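Local structure of ketosynthase (Streptomyces sp. MSC090213JE08, 6KXD) at residues T168-G173 with S392-G397; F297-G302 with V328-M333. The protein probably catalyses the decarboxylative condensation of acyl-ACP with malonyl-ACP that lengthens the chain during polyketide synthesis. All coordinates share one frame; numbering follows the deposited sequence.

Contact 1: residues T168-G173 with S392-G397; sequences TACAAG and SSAFAG
Two first torsions set the fit. That of Cys170 (chi1 -32°) stops about halfway between a staggered position and eclipsing the backbone N, and keeps SG beside strand 387-394; that of Ser392 (chi1 77°) tucks OG between its own backbone N and carbonyl carbon, pointing it at Ala171. There Ser392 OG rests 3.2 Å from Ala171 CB and equally near its CA, an approach onto carbon; OG is hydrogen-bonded to Ala400 O and, weakly, to Asn174. On the cysteine side the packing is close: Cys170 CB lies 3.1 Å from Ser393 O, while Cys170 SG lies 4.3 Å from Ala394 CB. That methyl is the hub of the 250 Å² buried between turn and strand, all of it through van der Waals contact. Ala394 CB sits 4.0 Å from Ala169 CB and the same distance from Ala171 CB, and comes to 3.2 Å from Thr168 O.

The turn itself is bonded from within: Ala171 N donates to Thr168 O at 3.0 Å across Ala169 and Cys170, whose backbone angles (phi 53° at Ala169) make a type II' turn. This is the sharp bend between strand 161-166 and helix 172-185 of the thiolase fold, and the sequence TACAAG around it matches the ketosynthase motif whose cysteine carries the acyl chain, a role Cys170 probably has here. His301 and His336 also touch its side chain, and Cys170 O takes a hydrogen bond from Ser342 OG. The partner subunit comes in beside both segments, with its Thr173 on Thr168 and its Asn155 on Ala396.

Contact 2: residues F297-G302 with V328-M333; sequences FISAHG and VAVKSM
Backbone bonds first: Val328 N donates to Ile298 O at 2.9 Å, and Ala300 N to Val328 O at 2.7 Å, both nearly straight, pairing Ser299 with Val328 in parallel register. The apolar part is small, Val328 CG2 meeting Phe297 CE2 obliquely at 3.8 Å, on the same side of the sheet as Ser299. The side-chain bond belongs to Lys331. Its chain runs extended past Gly302 O and His301 O, then bends at the last torsion (chi4 66°), which brings Lys331 NZ to 2.8 Å from His301 O, in the carbonyl plane on a lone pair.

Waters bridge several of the other polar atoms. Water 3 lies in the plane of the imidazole, 2.8 Å from His301 ND1, and accepts from Lys331 NZ at 2.9 Å; water 1 joins Ser299 OG, also hydrogen-bonded to Asn390, and Ala300 O to Val330 N. A methionine in place of Lys331 would probably leave His301 O without this donor and water 3 without one of its partners.

His301 opens a sequence matching the ketosynthase HGTGT motif, and Lys331, in VKSMLGH, matches the lysine accompanying the Cys-His-His set; both probably belong to the active site, consistent with this buried network holding the histidine in place.

How the contacts relate
Along the chain the order is 168-173, 297-302, 328-333, 392-397, so contact 2 is nested inside the loop that contact 1 closes. Their centres are about 15 Å apart, yet they touch: His301 CE1 lies 2.9 Å from Ser393 O and 3.5 Å from Cys170 CB. The shared element is the large mixed sheet, where strand 297-299 runs parallel between 326-328 and 387-394. Contact 1 sets the start of helix 172-185, from the N-terminal part of the thiolase fold, against the end of strand 387-394; contact 2 pairs the parallel strands of a beta-alpha-beta crossover through helix 306-320 in the C-terminal part. Cys170 and His301 thus meet where the halves come together, as expected of a ketosynthase active site.

Contact 1: residues T168-G173 with S392-G397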
loop_
_atom_site.group_PDB
_atom_site.type_symbol
_atom_site.label_atom_id
_atom_site.label_comp_id
_atom_site.label_asym_id
_atom_site.label_seq_id
_atom_site.Cartn_x
_atom_site.Cartn_y
_atom_site.Cartn_z
ATOM N N THR A 168 -2.859 -0.375 -3.028
ATOM C CA THR A 168 -4.223 -0.783 -3.348
ATOM C C THR A 168 -4.591 -0.225 -4.730
ATOM O O THR A 168 -5.754 0.210 -5.002
ATOM C CB THR A 168 -5.177 -0.371 -2.227
ATOM O OG1 THR A 168 -5.128 1.048 -2.083
ATOM C CG2 THR A 168 -4.870 -1.028 -0.901
ATOM N N ALA A 169 -3.569 -0.128 -5.577
ATOM C CA ALA A 169 -3.732 0.185 -7.009
ATOM C C ALA A 169 -4.563 1.460 -7.244
ATOM O O ALA A 169 -4.219 2.552 -6.759
ATOM C CB ALA A 169 -4.238 -1.047 -7.692
ATOM N N CYS A 170 -5.652 1.396 -8.033
ATOM C CA CYS A 170 -6.362 2.630 -8.417
ATOM C C CYS A 170 -7.004 3.349 -7.239
ATOM O O CYS A 170 -7.271 4.591 -7.310
ATOM C CB CYS A 170 -7.493 2.336 -9.381
ATOM S SG CYS A 170 -7.051 0.936 -10.409
ATOM N N ALA A 171 -7.216 2.608 -6.145
ATOM C CA ALA A 171 -7.853 3.181 -5.006
ATOM C C ALA A 171 -6.816 3.757 -4.041
ATOM O O ALA A 171 -7.173 4.336 -3.055
ATOM C CB ALA A 171 -8.704 2.146 -4.311
ATOM N N ALA A 172 -5.533 3.620 -4.367
ATOM C CA ALA A 172 -4.493 3.798 -3.369
ATOM C C ALA A 172 -4.454 5.261 -2.911
ATOM O O ALA A 172 -4.293 5.527 -1.745
ATOM C CB ALA A 172 -3.188 3.294 -3.920
ATOM N N GLY A 173 -4.667 6.222 -3.816
ATOM C CA GLY A 173 -4.703 7.641 -3.429
ATOM C C GLY A 173 -5.748 7.949 -2.360
ATOM O O GLY A 173 -5.485 8.576 -1.412
ATOM N N SER A 392 -13.211 5.400 -6.032
ATOM C CA SER A 392 -12.129 4.667 -6.554
ATOM C C SER A 392 -12.380 3.207 -6.221
ATOM O O SER A 392 -12.927 2.897 -5.166
ATOM C CB SER A 392 -10.813 5.163 -6.023
ATOM O OG SER A 392 -10.622 4.703 -4.691
ATOM N N SER A 393 -12.067 2.364 -7.202
ATOM C CA SER A 393 -12.188 0.950 -7.120
ATOM C C SER A 393 -10.903 0.410 -7.713
ATOM O O SER A 393 -10.248 1.109 -8.484
ATOM C CB SER A 393 -13.395 0.422 -7.852
ATOM O OG SER A 393 -14.571 0.901 -7.234
ATOM N N ALA A 394 -10.498 -0.759 -7.250
ATOM C CA ALA A 394 -9.280 -1.331 -7.701
ATOM C C ALA A 394 -9.486 -2.824 -7.839
ATOM O O ALA A 394 -10.480 -3.357 -7.363
ATOM C CB ALA A 394 -8.155 -0.985 -6.746
ATOM N N PHE A 395 -8.489 -3.458 -8.427
ATOM C CA PHE A 395 -8.328 -4.921 -8.383
ATOM C C PHE A 395 -8.358 -5.363 -6.917
ATOM O O PHE A 395 -8.274 -4.510 -6.003
ATOM C CB PHE A 395 -7.059 -5.349 -9.088
ATOM C CG PHE A 395 -7.125 -5.327 -10.592
ATOM C CD1 PHE A 395 -8.194 -4.739 -11.260
ATOM C CD2 PHE A 395 -6.109 -5.911 -11.334
ATOM C CE1 PHE A 395 -8.250 -4.767 -12.644
ATOM C CE2 PHE A 395 -6.154 -5.901 -12.722
ATOM C CZ PHE A 395 -7.221 -5.332 -13.365
ATOM N N ALA A 396 -8.590 -6.661 -6.746
ATOM C CA ALA A 396 -8.805 -7.298 -5.396
ATOM C C ALA A 396 -10.034 -6.736 -4.641
ATOM O O ALA A 396 -10.123 -6.794 -3.397
ATOM C CB ALA A 396 -7.541 -7.147 -4.577
ATOM N N GLY A 397 -10.985 -6.160 -5.366
ATOM C CA GLY A 397 -12.226 -5.658 -4.813
ATOM C C GLY A 397 -12.068 -4.500 -3.853
ATOM O O GLY A 397 -12.893 -4.296 -2.968
#

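Contact 2: residues F297-G302 with V328-M333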
loop_
_atom_site.group_PDB
_atom_site.type_symbol
_atom_site.label_atom_id
_atom_site.label_comp_id
_atom_site.label_asym_id
_atom_site.label_seq_id
_atom_site.Cartn_x
_atom_site.Cartn_y
_atom_site.Cartn_z
ATOM N N PHE A 297 -21.386 16.622 -6.664
ATOM C CA PHE A 297 -21.087 15.692 -7.742
ATOM C C PHE A 297 -20.198 14.557 -7.206
ATOM O O PHE A 297 -19.603 14.652 -6.147
ATOM C CB PHE A 297 -20.485 16.395 -8.971
ATOM C CG PHE A 297 -19.036 16.799 -8.874
ATOM C CD1 PHE A 297 -18.672 17.974 -8.240
ATOM C CD2 PHE A 297 -18.033 15.974 -9.362
ATOM C CE1 PHE A 297 -17.340 18.339 -8.140
ATOM C CE2 PHE A 297 -16.697 16.324 -9.240
ATOM C CZ PHE A 297 -16.354 17.521 -8.657
ATOM N N ILE A 298 -20.196 13.472 -7.965
ATOM C CA ILE A 298 -19.330 12.347 -7.773
ATOM C C ILE A 298 -18.240 12.452 -8.817
ATOM O O ILE A 298 -18.536 12.596 -10.019
ATOM C CB ILE A 298 -20.120 11.036 -7.908
ATOM C CG1 ILE A 298 -21.248 10.977 -6.884
ATOM C CG2 ILE A 298 -19.177 9.834 -7.848
ATOM C CD1 ILE A 298 -22.345 9.980 -7.199
ATOM N N SER A 299 -16.987 12.399 -8.356
ATOM C CA SER A 299 -15.846 12.094 -9.190
ATOM C C SER A 299 -15.734 10.561 -9.239
ATOM O O SER A 299 -15.343 9.907 -8.245
ATOM C CB SER A 299 -14.572 12.717 -8.654
ATOM O OG SER A 299 -13.436 12.199 -9.337
ATOM N N ALA A 300 -16.151 10.001 -10.368
ATOM C CA ALA A 300 -16.308 8.593 -10.569
ATOM C C ALA A 300 -14.940 7.938 -10.741
ATOM O O ALA A 300 -14.016 8.579 -11.191
ATOM C CB ALA A 300 -17.173 8.334 -11.768
ATOM N N HIS A 301 -14.848 6.664 -10.362
ATOM C CA HIS A 301 -13.715 5.833 -10.723
ATOM C C HIS A 301 -13.613 5.810 -12.246
ATOM O O HIS A 301 -12.528 5.956 -12.837
ATOM C CB HIS A 301 -13.855 4.425 -10.149
ATOM C CG HIS A 301 -12.728 3.526 -10.542
ATOM N ND1 HIS A 301 -11.403 3.821 -10.265
ATOM C CD2 HIS A 301 -12.730 2.328 -11.146
ATOM C CE1 HIS A 301 -10.662 2.844 -10.750
ATOM N NE2 HIS A 301 -11.450 1.922 -11.265
ATOM N N GLY A 302 -14.773 5.640 -12.884
ATOM C CA GLY A 302 -14.976 5.944 -14.336
ATOM C C GLY A 302 -13.747 5.784 -15.197
ATOM O O GLY A 302 -13.189 6.774 -15.676
ATOM N N VAL A 328 -18.941 12.487 -12.913
ATOM C CA VAL A 328 -17.951 12.802 -13.892
ATOM C C VAL A 328 -16.730 11.899 -13.719
ATOM O O VAL A 328 -16.460 11.406 -12.617
ATOM C CB VAL A 328 -17.549 14.282 -13.776
ATOM C CG1 VAL A 328 -18.778 15.168 -13.697
ATOM C CG2 VAL A 328 -16.624 14.555 -12.600
ATOM N N ALA A 329 -16.004 11.727 -14.820
ATOM C CA ALA A 329 -14.855 10.842 -14.919
ATOM C C ALA A 329 -13.620 11.629 -15.395
ATOM O O ALA A 329 -13.357 11.755 -16.570
ATOM C CB ALA A 329 -15.172 9.679 -15.815
ATOM N N VAL A 330 -12.798 12.046 -14.424
ATOM C CA VAL A 330 -11.512 12.738 -14.616
ATOM C C VAL A 330 -10.557 11.932 -15.490
ATOM O O VAL A 330 -9.733 12.509 -16.207
ATOM C CB VAL A 330 -10.905 13.058 -13.230
ATOM C CG1 VAL A 330 -9.471 13.565 -13.308
ATOM C CG2 VAL A 330 -11.776 14.049 -12.485
ATOM N N LYS A 331 -10.663 10.592 -15.475
ATOM C CA LYS A 331 -9.814 9.750 -16.287
ATOM C C LYS A 331 -10.095 9.944 -17.788
ATOM O O LYS A 331 -9.313 9.498 -18.623
ATOM C CB LYS A 331 -10.009 8.270 -15.941
ATOM C CG LYS A 331 -9.533 7.880 -14.541
ATOM C CD LYS A 331 -9.681 6.415 -14.266
ATOM C CE LYS A 331 -9.191 6.036 -12.884
ATOM N NZ LYS A 331 -10.038 6.651 -11.845
ATOM N N SER A 332 -11.217 10.582 -18.108
ATOM C CA SER A 332 -11.467 10.920 -19.498
ATOM C C SER A 332 -10.319 11.819 -19.967
ATOM O O SER A 332 -9.821 11.612 -21.050
ATOM C CB SER A 332 -12.799 11.556 -19.684
ATOM O OG SER A 332 -12.880 12.788 -18.997
ATOM N N MET A 333 -9.851 12.707 -19.065
ATOM C CA MET A 333 -8.759 13.609 -19.353
ATOM C C MET A 333 -7.403 12.977 -19.005
ATOM O O MET A 333 -6.497 12.963 -19.817
ATOM C CB MET A 333 -8.923 14.909 -18.576
ATOM C CG MET A 333 -10.102 15.733 -19.012
ATOM S SD MET A 333 -10.448 17.093 -17.866
ATOM C CE MET A 333 -11.360 16.233 -16.578
HETATM O O HOH W 1 -13.044 10.866 -11.665
HETATM O O HOH W 2 -12.656 8.782 -14.046
HETATM O O HOH W 3 -9.631 5.727 -9.139
#